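Baccell_00875 (Bacteroides cellulosilyticus DSM 14838, PDB 5NO8) is a polysaccharide lyase that probably removes the L-rhamnose caps attached to glucuronic acid on complex arabinogalactan proteins. Local coordinates at residues 655-660 and 672-677; 608-613 and 659-664; 393-398 and 676-681; 644-649 and 682-687. All blocks are in the same frame, centred on the assembly; numbering follows the deposited sequence.

Contact 1 (655-660 and 672-677)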
loop_
_atom_site.group_PDB
_atom_site.type_symbol
_atom_site.label_atom_id
_atom_site.label_comp_id
_atom_site.label_asym_id
_atom_site.label_seq_id
_atom_site.Cartn_x
_atom_site.Cartn_y
_atom_site.Cartn_z
ATOM N N ALA A 655 8.808 -11.398 11.816
ATOM C CA ALA A 655 7.928 -10.684 10.931
ATOM C C ALA A 655 8.159 -9.180 11.089
ATOM O O ALA A 655 8.750 -8.741 12.083
ATOM C CB ALA A 655 6.489 -11.019 11.218
ATOM N N SER A 656 7.668 -8.434 10.120
ATOM C CA SER A 656 7.790 -6.968 10.141
ATOM C C SER A 656 6.435 -6.280 10.000
ATOM O O SER A 656 5.618 -6.669 9.173
ATOM C CB SER A 656 8.724 -6.511 9.020
ATOM O OG SER A 656 8.713 -5.093 8.925
ATOM N N CYS A 657 6.256 -5.187 10.748
ATOM C CA CYS A 657 5.010 -4.421 10.704
ATOM C C CYS A 657 4.827 -3.551 9.469
ATOM O O CYS A 657 3.711 -3.112 9.225
ATOM C CB CYS A 657 4.838 -3.575 11.975
ATOM S SG CYS A 657 6.000 -2.233 12.133
ATOM N N ALA A 658 5.889 -3.312 8.688
ATOM C CA ALA A 658 5.784 -2.493 7.471
ATOM C C ALA A 658 7.079 -2.508 6.660
ATOM O O ALA A 658 8.157 -2.513 7.238
ATOM C CB ALA A 658 5.478 -1.042 7.849
ATOM N N TYR A 659 6.942 -2.522 5.338
ATOM C CA TYR A 659 8.053 -2.303 4.453
ATOM C C TYR A 659 7.981 -0.832 4.010
ATOM O O TYR A 659 7.070 -0.447 3.300
ATOM C CB TYR A 659 8.022 -3.204 3.221
ATOM C CG TYR A 659 9.246 -3.003 2.362
ATOM C CD1 TYR A 659 10.491 -3.491 2.775
ATOM C CD2 TYR A 659 9.198 -2.229 1.206
ATOM C CE1 TYR A 659 11.650 -3.265 2.037
ATOM C CE2 TYR A 659 10.350 -1.997 0.460
ATOM C CZ TYR A 659 11.576 -2.524 0.876
ATOM O OH TYR A 659 12.713 -2.313 0.126
ATOM N N MET A 660 8.977 -0.051 4.392
ATOM C CA MET A 660 9.072 1.360 4.008
ATOM C C MET A 660 9.667 1.398 2.599
ATOM O O MET A 660 10.841 1.115 2.410
ATOM C CB MET A 660 9.933 2.152 5.011
ATOM C CG MET A 660 9.495 2.046 6.468
ATOM S SD MET A 660 7.780 2.500 6.688
ATOM C CE MET A 660 7.682 4.115 5.924
ATOM N N PHE A 672 13.377 -0.509 3.689
ATOM C CA PHE A 672 13.658 -1.474 4.748
ATOM C C PHE A 672 12.361 -1.978 5.380
ATOM O O PHE A 672 11.322 -1.319 5.337
ATOM C CB PHE A 672 14.588 -0.869 5.826
ATOM C CG PHE A 672 13.967 0.256 6.597
ATOM C CD1 PHE A 672 13.114 0.013 7.645
ATOM C CD2 PHE A 672 14.264 1.566 6.287
ATOM C CE1 PHE A 672 12.510 1.042 8.343
ATOM C CE2 PHE A 672 13.684 2.601 6.991
ATOM C CZ PHE A 672 12.803 2.352 8.021
ATOM N N TYR A 673 12.466 -3.164 5.977
ATOM C CA TYR A 673 11.414 -3.721 6.835
ATOM C C TYR A 673 11.613 -3.162 8.217
ATOM O O TYR A 673 12.710 -3.274 8.794
ATOM C CB TYR A 673 11.502 -5.276 6.870
ATOM C CG TYR A 673 11.091 -5.900 5.586
ATOM C CD1 TYR A 673 9.760 -6.052 5.272
ATOM C CD2 TYR A 673 12.036 -6.328 4.654
ATOM C CE1 TYR A 673 9.358 -6.598 4.058
ATOM C CE2 TYR A 673 11.634 -6.868 3.435
ATOM C CZ TYR A 673 10.290 -7.018 3.159
ATOM O OH TYR A 673 9.868 -7.549 1.966
ATOM N N ASP A 674 10.574 -2.543 8.761
ATOM C CA ASP A 674 10.661 -2.054 10.127
ATOM C C ASP A 674 10.965 -3.206 11.093
ATOM O O ASP A 674 10.398 -4.293 10.944
ATOM C CB ASP A 674 9.391 -1.349 10.546
ATOM C CG ASP A 674 9.575 -0.601 11.845
ATOM O OD1 ASP A 674 9.479 -1.265 12.903
ATOM O OD2 ASP A 674 9.893 0.620 11.767
ATOM N N PRO A 675 11.891 -2.996 12.040
ATOM C CA PRO A 675 12.318 -4.093 12.895
ATOM C C PRO A 675 11.352 -4.539 13.998
ATOM O O PRO A 675 11.713 -5.445 14.728
ATOM C CB PRO A 675 13.615 -3.581 13.502
ATOM C CG PRO A 675 13.563 -2.118 13.396
ATOM C CD PRO A 675 12.772 -1.821 12.172
ATOM N N TYR A 676 10.184 -3.911 14.142
ATOM C CA TYR A 676 9.166 -4.424 15.058
ATOM C C TYR A 676 8.258 -5.399 14.343
ATOM O O TYR A 676 7.783 -5.108 13.249
ATOM C CB TYR A 676 8.256 -3.324 15.653
ATOM C CG TYR A 676 8.816 -2.518 16.819
ATOM C CD1 TYR A 676 10.016 -2.854 17.456
ATOM C CD2 TYR A 676 8.107 -1.416 17.308
ATOM C CE1 TYR A 676 10.498 -2.112 18.541
ATOM C CE2 TYR A 676 8.592 -0.666 18.384
ATOM C CZ TYR A 676 9.787 -1.013 18.978
ATOM O OH TYR A 676 10.295 -0.281 20.032
ATOM N N ALA A 677 7.975 -6.524 14.995
ATOM C CA ALA A 677 6.750 -7.278 14.711
ATOM C C ALA A 677 5.689 -6.704 15.646
ATOM O O ALA A 677 5.834 -6.740 16.881
ATOM C CB ALA A 677 6.939 -8.750 14.968
#
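Ser656 OG, a side-chain hydroxyl among backbone pairings, donates to Asp674 O at 2.7 Å, in the carbonyl plane and on a lone pair. The hydroxyl lies opposite its own backbone N (chi1 173°), and it also takes a weak bond from Ala658 N. Asp674 N in turn donates to Ala658 O at 2.9 Å. Asp674 turns its OD1 back on its own chain, accepting from Tyr676 N at 3.0 Å to form an Asx turn, while Lys602 N and Arg603 N hold the same carboxylate from outside. Toward 659-660 the segments form an antiparallel edge of a four-stranded sheet, with Tyr659 and Tyr673 as a non-hydrogen-bonded pair and Met660 and Phe672 as a hydrogen-bonded one; toward 677, Cys657 N makes a hydrogen bond to Tyr676 O at 2.9 Å. The tyrosines meet edge-to-face: Tyr659 CD1 stands 3.4 Å above the centre of the Tyr673 ring, the planes 57° apart. On the sheet face that carries Met660 and Phe672, Met660 CG makes a CH-pi contact, 4.0 Å from the Phe672 ring centroid.

Contact 2 (608-613 and 659-664)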
loop_
_atom_site.group_PDB
_atom_site.type_symbol
_atom_site.label_atom_id
_atom_site.label_comp_id
_atom_site.label_asym_id
_atom_site.label_seq_id
_atom_site.Cartn_x
_atom_site.Cartn_y
_atom_site.Cartn_z
ATOM N N ASP A 608 5.294 5.800 2.354
ATOM C CA ASP A 608 4.647 4.657 1.684
ATOM C C ASP A 608 5.102 3.331 2.274
ATOM O O ASP A 608 6.296 3.074 2.335
ATOM C CB ASP A 608 4.971 4.605 0.197
ATOM C CG ASP A 608 4.451 5.812 -0.585
ATOM O OD1 ASP A 608 3.755 6.655 -0.007
ATOM O OD2 ASP A 608 4.771 5.887 -1.778
ATOM N N THR A 609 4.140 2.521 2.708
ATOM C CA THR A 609 4.387 1.200 3.257
ATOM C C THR A 609 3.792 0.266 2.216
ATOM O O THR A 609 2.569 0.275 1.973
ATOM C CB THR A 609 3.626 1.011 4.590
ATOM O OG1 THR A 609 2.246 1.357 4.365
ATOM C CG2 THR A 609 4.163 1.895 5.616
ATOM N N PHE A 610 4.649 -0.492 1.541
ATOM C CA PHE A 610 4.223 -1.389 0.495
ATOM C C PHE A 610 4.952 -2.721 0.647
ATOM O O PHE A 610 6.122 -2.798 0.291
ATOM C CB PHE A 610 4.583 -0.825 -0.863
ATOM C CG PHE A 610 3.656 0.218 -1.396
ATOM C CD1 PHE A 610 2.345 -0.089 -1.740
ATOM C CD2 PHE A 610 4.145 1.482 -1.732
ATOM C CE1 PHE A 610 1.523 0.849 -2.345
ATOM C CE2 PHE A 610 3.320 2.431 -2.300
ATOM C CZ PHE A 610 2.012 2.123 -2.613
ATOM N N PRO A 611 4.314 -3.771 1.160
ATOM C CA PRO A 611 2.944 -3.793 1.618
ATOM C C PRO A 611 2.828 -3.402 3.059
ATOM O O PRO A 611 3.809 -3.452 3.827
ATOM C CB PRO A 611 2.544 -5.254 1.400
ATOM C CG PRO A 611 3.800 -6.010 1.621
ATOM C CD PRO A 611 4.940 -5.104 1.251
ATOM N N HIS A 612 1.643 -2.890 3.392
ATOM C CA HIS A 612 1.190 -2.873 4.734
ATOM C C HIS A 612 0.074 -3.898 4.807
ATOM O O HIS A 612 -0.760 -3.977 3.942
ATOM C CB HIS A 612 0.658 -1.517 5.130
ATOM C CG HIS A 612 0.210 -1.471 6.543
ATOM N ND1 HIS A 612 -1.109 -1.612 6.903
ATOM C CD2 HIS A 612 0.915 -1.408 7.697
ATOM C CE1 HIS A 612 -1.199 -1.568 8.221
ATOM N NE2 HIS A 612 0.014 -1.437 8.721
ATOM N N TYR A 613 0.028 -4.622 5.905
ATOM C CA TYR A 613 -0.878 -5.774 6.041
ATOM C C TYR A 613 -2.369 -5.475 5.863
ATOM O O TYR A 613 -3.116 -6.356 5.444
ATOM C CB TYR A 613 -0.640 -6.472 7.367
ATOM C CG TYR A 613 -1.182 -5.731 8.545
ATOM C CD1 TYR A 613 -2.482 -5.958 8.967
ATOM C CD2 TYR A 613 -0.411 -4.841 9.255
ATOM C CE1 TYR A 613 -2.996 -5.329 10.062
ATOM C CE2 TYR A 613 -0.932 -4.185 10.361
ATOM C CZ TYR A 613 -2.242 -4.423 10.734
ATOM O OH TYR A 613 -2.812 -3.824 11.835
ATOM N N TYR A 659 6.942 -2.522 5.338
ATOM C CA TYR A 659 8.053 -2.303 4.453
ATOM C C TYR A 659 7.981 -0.832 4.010
ATOM O O TYR A 659 7.070 -0.447 3.300
ATOM C CB TYR A 659 8.022 -3.204 3.221
ATOM C CG TYR A 659 9.246 -3.003 2.362
ATOM C CD1 TYR A 659 10.491 -3.491 2.775
ATOM C CD2 TYR A 659 9.198 -2.229 1.206
ATOM C CE1 TYR A 659 11.650 -3.265 2.037
ATOM C CE2 TYR A 659 10.350 -1.997 0.460
ATOM C CZ TYR A 659 11.576 -2.524 0.876
ATOM O OH TYR A 659 12.713 -2.313 0.126
ATOM N N MET A 660 8.977 -0.051 4.392
ATOM C CA MET A 660 9.072 1.360 4.008
ATOM C C MET A 660 9.667 1.398 2.599
ATOM O O MET A 660 10.841 1.115 2.410
ATOM C CB MET A 660 9.933 2.152 5.011
ATOM C CG MET A 660 9.495 2.046 6.468
ATOM S SD MET A 660 7.780 2.500 6.688
ATOM C CE MET A 660 7.682 4.115 5.924
ATOM N N TYR A 661 8.848 1.763 1.620
ATOM C CA TYR A 661 9.124 1.489 0.212
ATOM C C TYR A 661 10.008 2.505 -0.563
ATOM O O TYR A 661 10.876 2.080 -1.336
ATOM C CB TYR A 661 7.808 1.229 -0.538
ATOM C CG TYR A 661 8.012 0.775 -1.949
ATOM C CD1 TYR A 661 8.244 -0.570 -2.249
ATOM C CD2 TYR A 661 8.022 1.685 -3.002
ATOM C CE1 TYR A 661 8.483 -0.972 -3.552
ATOM C CE2 TYR A 661 8.247 1.282 -4.308
ATOM C CZ TYR A 661 8.473 -0.047 -4.570
ATOM O OH TYR A 661 8.708 -0.436 -5.847
ATOM N N PRO A 662 9.750 3.813 -0.412
ATOM C CA PRO A 662 10.516 4.759 -1.240
ATOM C C PRO A 662 12.011 4.722 -0.985
ATOM O O PRO A 662 12.453 4.221 0.040
ATOM C CB PRO A 662 9.952 6.128 -0.847
ATOM C CG PRO A 662 8.629 5.836 -0.239
ATOM C CD PRO A 662 8.795 4.515 0.458
ATOM N N TYR A 663 12.768 5.311 -1.894
ATOM C CA TYR A 663 14.207 5.384 -1.771
ATOM C C TYR A 663 14.595 6.083 -0.479
ATOM O O TYR A 663 15.431 5.595 0.282
ATOM C CB TYR A 663 14.761 6.120 -2.996
ATOM C CG TYR A 663 16.241 6.462 -2.953
ATOM C CD1 TYR A 663 17.198 5.488 -2.772
ATOM C CD2 TYR A 663 16.657 7.752 -3.194
ATOM C CE1 TYR A 663 18.552 5.795 -2.756
ATOM C CE2 TYR A 663 17.992 8.106 -3.164
ATOM C CZ TYR A 663 18.948 7.131 -2.953
ATOM O OH TYR A 663 20.276 7.517 -2.924
ATOM N N LYS A 664 14.010 7.257 -0.278
ATOM C CA LYS A 664 14.189 8.054 0.926
ATOM C C LYS A 664 12.907 8.776 1.257
ATOM O O LYS A 664 12.032 8.978 0.404
ATOM C CB LYS A 664 15.299 9.095 0.748
ATOM C CG LYS A 664 16.688 8.498 0.579
ATOM C CD LYS A 664 17.756 9.528 0.288
ATOM C CE LYS A 664 19.127 8.868 0.279
ATOM N NZ LYS A 664 20.236 9.806 -0.027
#
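Phe610 turns the edge of its ring to the face of Tyr661, the planes 83° apart and the centroids separated by 5.6 Å. The aromatic pair closes up at its base too, because Tyr661 CB sits in the plane of the Phe610 ring and lies 3.8 Å from Phe610 CB. Thr609 and Met660 run side by side in the same direction; bends at chi2 and chi3 curl the methionine back until its SD rests 3.8 Å from Thr609 CG2. The backbones of these two residues form a single beta bridge, by which the loop 608-613 lies along strand 659-660, an outermost strand of its four-stranded sheet. Tyr661 N gives an almost straight bond (176°) to Asp608 O, and Phe610 N donates to Tyr659 O at 3.0 Å. The Asp608 side chain crosses Pro662 at about a right angle, its CB 3.8 Å from Pro662 CD, while its OD2 makes a salt bridge with Arg215 and a hydrogen bond with Tyr200 OH. Beyond Phe610 comes the cis proline Pro611, whose CD packs obliquely on Tyr659 CB. Two polar atoms are buried without a partner in the model: Tyr659 N and Phe610 O, the latter 3.3 Å from Tyr659 CD2.

Contact 3 (393-398 and 676-681)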
loop_
_atom_site.group_PDB
_atom_site.type_symbol
_atom_site.label_atom_id
_atom_site.label_comp_id
_atom_site.label_asym_id
_atom_site.label_seq_id
_atom_site.Cartn_x
_atom_site.Cartn_y
_atom_site.Cartn_z
ATOM N N ALA A 393 -5.632 -4.353 21.258
ATOM C CA ALA A 393 -5.976 -3.718 19.986
ATOM C C ALA A 393 -5.569 -4.608 18.799
ATOM O O ALA A 393 -5.953 -5.780 18.759
ATOM C CB ALA A 393 -5.371 -2.314 19.896
ATOM N N GLU A 394 -4.761 -4.101 17.871
ATOM C CA GLU A 394 -4.438 -4.871 16.677
ATOM C C GLU A 394 -3.632 -6.140 16.978
ATOM O O GLU A 394 -3.541 -7.009 16.107
ATOM C CB GLU A 394 -3.618 -4.028 15.685
ATOM C CG GLU A 394 -4.390 -3.016 14.876
ATOM C CD GLU A 394 -4.606 -1.675 15.557
ATOM O OE1 GLU A 394 -4.392 -1.524 16.796
ATOM O OE2 GLU A 394 -5.003 -0.749 14.817
ATOM N N ARG A 395 -3.003 -6.223 18.151
ATOM C CA ARG A 395 -2.255 -7.442 18.554
ATOM C C ARG A 395 -3.156 -8.676 18.740
ATOM O O ARG A 395 -2.650 -9.805 18.747
ATOM C CB ARG A 395 -1.418 -7.214 19.813
ATOM C CG ARG A 395 -0.016 -6.641 19.625
ATOM C CD ARG A 395 0.017 -5.309 18.906
ATOM N NE ARG A 395 -0.642 -4.257 19.686
ATOM C CZ ARG A 395 -0.956 -3.053 19.216
ATOM N NH1 ARG A 395 -0.655 -2.707 17.954
ATOM N NH2 ARG A 395 -1.579 -2.177 20.011
ATOM N N LEU A 396 -4.470 -8.478 18.852
ATOM C CA LEU A 396 -5.463 -9.563 18.724
ATOM C C LEU A 396 -5.291 -10.462 17.495
ATOM O O LEU A 396 -5.651 -11.636 17.542
ATOM C CB LEU A 396 -6.901 -9.041 18.766
ATOM C CG LEU A 396 -7.540 -8.844 20.156
ATOM C CD1 LEU A 396 -7.943 -10.215 20.713
ATOM C CD2 LEU A 396 -6.642 -8.121 21.145
ATOM N N GLY A 397 -4.754 -9.914 16.397
ATOM C CA GLY A 397 -4.523 -10.691 15.211
ATOM C C GLY A 397 -3.631 -11.891 15.435
ATOM O O GLY A 397 -3.836 -12.906 14.777
ATOM N N MET A 398 -2.675 -11.795 16.342
ATOM C CA MET A 398 -1.830 -12.962 16.698
ATOM C C MET A 398 -2.661 -14.109 17.270
ATOM O O MET A 398 -2.451 -15.278 16.901
ATOM C CB MET A 398 -0.710 -12.573 17.627
ATOM C CG MET A 398 0.377 -11.804 16.869
ATOM S SD MET A 398 1.789 -11.380 17.828
ATOM C CE MET A 398 1.207 -9.838 18.551
ATOM N N TYR A 676 10.184 -3.911 14.142
ATOM C CA TYR A 676 9.166 -4.424 15.058
ATOM C C TYR A 676 8.258 -5.399 14.343
ATOM O O TYR A 676 7.783 -5.108 13.249
ATOM C CB TYR A 676 8.256 -3.324 15.653
ATOM C CG TYR A 676 8.816 -2.518 16.819
ATOM C CD1 TYR A 676 10.016 -2.854 17.456
ATOM C CD2 TYR A 676 8.107 -1.416 17.308
ATOM C CE1 TYR A 676 10.498 -2.112 18.541
ATOM C CE2 TYR A 676 8.592 -0.666 18.384
ATOM C CZ TYR A 676 9.787 -1.013 18.978
ATOM O OH TYR A 676 10.295 -0.281 20.032
ATOM N N ALA A 677 7.975 -6.524 14.995
ATOM C CA ALA A 677 6.750 -7.278 14.711
ATOM C C ALA A 677 5.689 -6.704 15.646
ATOM O O ALA A 677 5.834 -6.740 16.881
ATOM C CB ALA A 677 6.939 -8.750 14.968
ATOM N N ASN A 678 4.660 -6.129 15.057
ATOM C CA ASN A 678 3.615 -5.493 15.800
ATOM C C ASN A 678 2.292 -6.139 15.428
ATOM O O ASN A 678 1.889 -7.118 16.071
ATOM C CB ASN A 678 3.716 -3.957 15.580
ATOM C CG ASN A 678 2.756 -3.187 16.443
ATOM O OD1 ASN A 678 1.699 -3.703 16.763
ATOM N ND2 ASN A 678 3.113 -1.934 16.830
ATOM N N ASP A 679 1.631 -5.656 14.384
ATOM C CA ASP A 679 0.263 -6.021 14.059
ATOM C C ASP A 679 0.056 -6.781 12.726
ATOM O O ASP A 679 -1.065 -7.107 12.355
ATOM C CB ASP A 679 -0.651 -4.749 14.124
ATOM C CG ASP A 679 -0.077 -3.510 13.411
ATOM O OD1 ASP A 679 1.161 -3.383 13.163
ATOM O OD2 ASP A 679 -0.919 -2.626 13.077
ATOM N N GLN A 680 1.148 -7.061 12.021
ATOM C CA GLN A 680 1.119 -7.625 10.671
ATOM C C GLN A 680 0.565 -9.035 10.562
ATOM O O GLN A 680 0.292 -9.470 9.451
ATOM C CB GLN A 680 2.518 -7.607 10.001
ATOM C CG GLN A 680 3.528 -8.602 10.584
ATOM C CD GLN A 680 3.804 -8.383 12.049
ATOM O OE1 GLN A 680 3.731 -9.328 12.911
ATOM N NE2 GLN A 680 4.135 -7.158 12.368
ATOM N N ASP A 681 0.368 -9.730 11.672
ATOM C CA ASP A 681 -0.107 -11.118 11.580
ATOM C C ASP A 681 -1.529 -11.219 11.044
ATOM O O ASP A 681 -1.922 -12.259 10.526
ATOM C CB ASP A 681 0.124 -11.837 12.893
ATOM C CG ASP A 681 1.600 -11.971 13.181
ATOM O OD1 ASP A 681 2.336 -12.448 12.281
ATOM O OD2 ASP A 681 2.064 -11.556 14.253
HETATM O O HOH W 1 -1.916 -9.010 15.154
#
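Arg395 bends round Asn678 from the 3-10 turn 394-395 that leads into helix 396-409. Past CB, its CG passes 4.1 Å from Asn678 O, and turns at chi2 and chi3 (58° and 65°) bring CD to 3.2 Å from Asn678 OD1. NE and CZ lie farther from that oxygen; NH1 grips it, donating at 2.8 Å onto a lone pair in the carbonyl plane. Guanidinium and amide planes are 60° apart, and OD1 lies tilted out of the guanidinium plane; the bond is bent. NH2 makes a salt bridge with Asp390, while Asn678 ND2 donates to Phe600 O and Asp388 O. Replacing Arg395 with a leucine would probably leave Asn678 OD1 without this donor and Asp390 without its charged mate. One residue earlier, Glu394 lies side by side with Asp679, CB to CB at 3.4 Å, their carboxylates turned nearly square to each other. Met398 CG meets Asp681 OD2 at 3.1 Å. Glu394 has a salt bridge to Arg447 and Asp681 one to Arg345, and Asp679 hydrogen-bonds Tyr613 OH. The chemistry implies that the acids on this buried face are matched by separate outside partners, with the arginine-amide bond the direct polar tie between side chains.

Contact 4 (644-649 and 682-687); sequences NNLCLF and WALVYY
Ala683 touches first, from the opening turn of helix 682-692. Its CB lies 4.0 Å from Asn645 CB and, on the other flank, meets the edge of the Phe649 ring near its plane, 4.1 Å from CE2. The amide of Asn645 is engaged elsewhere, its ND2 donating to Ser615 OG and Val641 O. Leu684 follows and makes the closest approach to the ring. Leu684 and Phe649 come from opposite directions, and Leu684 CG stands 3.6 Å above the ring plane, offset toward the rim, in a CH-pi contact. The two methyls then part: CD1 settles 3.7 Å from Phe649 CE1, and CD2 reaches Leu646 CD2 at 3.7 Å, the two leucines crossing at about a right angle. An alanine in place of Phe649 would probably open a gap beneath Leu684 and leave its branch free to turn. One turn further on, Tyr687 holds its CG anti to the backbone N (chi1 -178°), which sets the ring beside Leu646; there CE2 approaches Leu646 CD1 at 4.1 Å. Its OH bonds a glycerol, probably from the crystallisation liquor. Arg345 and Thr338 of helix 338-352 border the same apolar patch. This is apolar packing in which the last helix of the chain, 682-692, sits on the 3-10 turn 646-648 that follows helix 632-644, in the helix-rich part of the protein.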
loop_
_atom_site.group_PDB
_atom_site.type_symbol
_atom_site.label_atom_id
_atom_site.label_comp_id
_atom_site.label_asym_id
_atom_site.label_seq_id
_atom_site.Cartn_x
_atom_site.Cartn_y
_atom_site.Cartn_z
ATOM N N ASN A 644 1.183 -11.578 -1.887
ATOM C CA ASN A 644 2.193 -10.527 -1.942
ATOM C C ASN A 644 2.543 -9.989 -0.558
ATOM O O ASN A 644 3.641 -9.465 -0.365
ATOM C CB ASN A 644 1.763 -9.436 -2.920
ATOM C CG ASN A 644 1.789 -9.907 -4.351
ATOM O OD1 ASN A 644 2.396 -10.938 -4.668
ATOM N ND2 ASN A 644 1.090 -9.198 -5.225
ATOM N N ASN A 645 1.639 -10.146 0.412
ATOM C CA ASN A 645 1.933 -9.776 1.765
ATOM C C ASN A 645 2.799 -10.789 2.509
ATOM O O ASN A 645 3.229 -10.542 3.622
ATOM C CB ASN A 645 0.654 -9.472 2.535
ATOM C CG ASN A 645 0.114 -8.100 2.260
ATOM O OD1 ASN A 645 0.216 -7.224 3.122
ATOM N ND2 ASN A 645 -0.497 -7.908 1.095
ATOM N N LEU A 646 3.098 -11.923 1.896
ATOM C CA LEU A 646 3.993 -12.884 2.531
ATOM C C LEU A 646 5.392 -12.366 2.732
ATOM O O LEU A 646 6.122 -12.921 3.545
ATOM C CB LEU A 646 4.055 -14.206 1.766
ATOM C CG LEU A 646 2.760 -15.011 1.748
ATOM C CD1 LEU A 646 2.932 -16.166 0.786
ATOM C CD2 LEU A 646 2.389 -15.482 3.146
ATOM N N CYS A 647 5.783 -11.299 2.024
ATOM C CA CYS A 647 7.114 -10.734 2.217
ATOM C C CYS A 647 7.346 -10.154 3.608
ATOM O O CYS A 647 8.487 -9.961 3.993
ATOM C CB CYS A 647 7.434 -9.710 1.155
ATOM S SG CYS A 647 6.432 -8.211 1.292
ATOM N N LEU A 648 6.285 -9.956 4.390
ATOM C CA LEU A 648 6.414 -9.434 5.760
ATOM C C LEU A 648 6.857 -10.488 6.773
ATOM O O LEU A 648 7.044 -10.175 7.940
ATOM C CB LEU A 648 5.083 -8.837 6.195
ATOM C CG LEU A 648 4.561 -7.653 5.380
ATOM C CD1 LEU A 648 3.090 -7.445 5.695
ATOM C CD2 LEU A 648 5.381 -6.399 5.626
ATOM N N PHE A 649 6.984 -11.742 6.333
ATOM C CA PHE A 649 7.276 -12.894 7.193
ATOM C C PHE A 649 8.545 -13.546 6.691
ATOM O O PHE A 649 8.688 -13.790 5.479
ATOM C CB PHE A 649 6.082 -13.865 7.135
ATOM C CG PHE A 649 4.807 -13.193 7.516
ATOM C CD1 PHE A 649 4.477 -13.037 8.857
ATOM C CD2 PHE A 649 3.982 -12.637 6.550
ATOM C CE1 PHE A 649 3.343 -12.320 9.224
ATOM C CE2 PHE A 649 2.838 -11.930 6.919
ATOM C CZ PHE A 649 2.527 -11.780 8.261
ATOM N N TRP A 682 -2.290 -10.117 11.075
ATOM C CA TRP A 682 -3.521 -10.050 10.290
ATOM C C TRP A 682 -3.369 -10.417 8.804
ATOM O O TRP A 682 -4.302 -10.910 8.184
ATOM C CB TRP A 682 -4.190 -8.652 10.392
ATOM C CG TRP A 682 -4.760 -8.363 11.726
ATOM C CD1 TRP A 682 -4.262 -7.522 12.658
ATOM C CD2 TRP A 682 -5.954 -8.929 12.288
ATOM N NE1 TRP A 682 -5.067 -7.510 13.776
ATOM C CE2 TRP A 682 -6.105 -8.379 13.581
ATOM C CE3 TRP A 682 -6.880 -9.871 11.842
ATOM C CZ2 TRP A 682 -7.169 -8.735 14.436
ATOM C CZ3 TRP A 682 -7.944 -10.235 12.698
ATOM C CH2 TRP A 682 -8.077 -9.636 13.972
ATOM N N ALA A 683 -2.205 -10.157 8.203
ATOM C CA ALA A 683 -2.041 -10.552 6.814
ATOM C C ALA A 683 -2.205 -12.059 6.647
ATOM O O ALA A 683 -2.756 -12.497 5.646
ATOM C CB ALA A 683 -0.715 -10.068 6.253
ATOM N N LEU A 684 -1.747 -12.837 7.618
ATOM C CA LEU A 684 -1.882 -14.296 7.542
ATOM C C LEU A 684 -3.294 -14.744 7.928
ATOM O O LEU A 684 -3.808 -15.714 7.395
ATOM C CB LEU A 684 -0.820 -14.982 8.380
ATOM C CG LEU A 684 0.619 -14.816 7.891
ATOM C CD1 LEU A 684 1.558 -15.546 8.847
ATOM C CD2 LEU A 684 0.786 -15.277 6.452
ATOM N N VAL A 685 -3.940 -14.000 8.820
ATOM C CA VAL A 685 -5.367 -14.223 9.066
ATOM C C VAL A 685 -6.158 -14.149 7.770
ATOM O O VAL A 685 -6.996 -15.007 7.478
ATOM C CB VAL A 685 -5.928 -13.218 10.107
ATOM C CG1 VAL A 685 -7.458 -13.315 10.209
ATOM C CG2 VAL A 685 -5.274 -13.399 11.464
ATOM N N TYR A 686 -5.887 -13.128 6.954
ATOM C CA TYR A 686 -6.586 -12.978 5.710
ATOM C C TYR A 686 -6.085 -13.907 4.606
ATOM O O TYR A 686 -6.868 -14.317 3.729
ATOM C CB TYR A 686 -6.622 -11.504 5.305
ATOM C CG TYR A 686 -7.635 -10.761 6.146
ATOM C CD1 TYR A 686 -8.992 -11.028 6.011
ATOM C CD2 TYR A 686 -7.239 -9.898 7.135
ATOM C CE1 TYR A 686 -9.935 -10.370 6.790
ATOM C CE2 TYR A 686 -8.171 -9.232 7.925
ATOM C CZ TYR A 686 -9.514 -9.468 7.734
ATOM O OH TYR A 686 -10.423 -8.804 8.507
ATOM N N TYR A 687 -4.807 -14.280 4.671
ATOM C CA TYR A 687 -4.262 -15.285 3.772
ATOM C C TYR A 687 -5.057 -16.594 3.938
ATOM O O TYR A 687 -5.443 -17.212 2.959
ATOM C CB TYR A 687 -2.785 -15.534 4.056
ATOM C CG TYR A 687 -2.185 -16.528 3.124
ATOM C CD1 TYR A 687 -2.297 -17.888 3.364
ATOM C CD2 TYR A 687 -1.550 -16.114 1.952
ATOM C CE1 TYR A 687 -1.764 -18.817 2.475
ATOM C CE2 TYR A 687 -1.039 -17.031 1.070
ATOM C CZ TYR A 687 -1.149 -18.379 1.344
ATOM O OH TYR A 687 -0.638 -19.277 0.419
#

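Reading from the N terminus, 393-398 comes first, and contact 3 closes much the longest loop, 277 residues, when the chain returns at 676-681. Inside it, contact 2 joins the loop before helix 615-629 to strand 659-660. Before contact 2 has closed, 644-649 opens contact 4, which therefore crosses it, and crosses contact 3 too by ending at 682-687. Contact 1, the shortest closure, is nested within contact 4, and a probable hydrogen bond from Ser656 N to Leu648 O links the two. Contacts 1 to 3 bring loop 608-613 and the residues leading into helix 396-409 to the small sheet and the chain just after it, while contact 4 sets helix 682-692 on the turn after helix 632-644. Trp682 NE1 probably bonds Glu394 O, joining contacts 4 and 3.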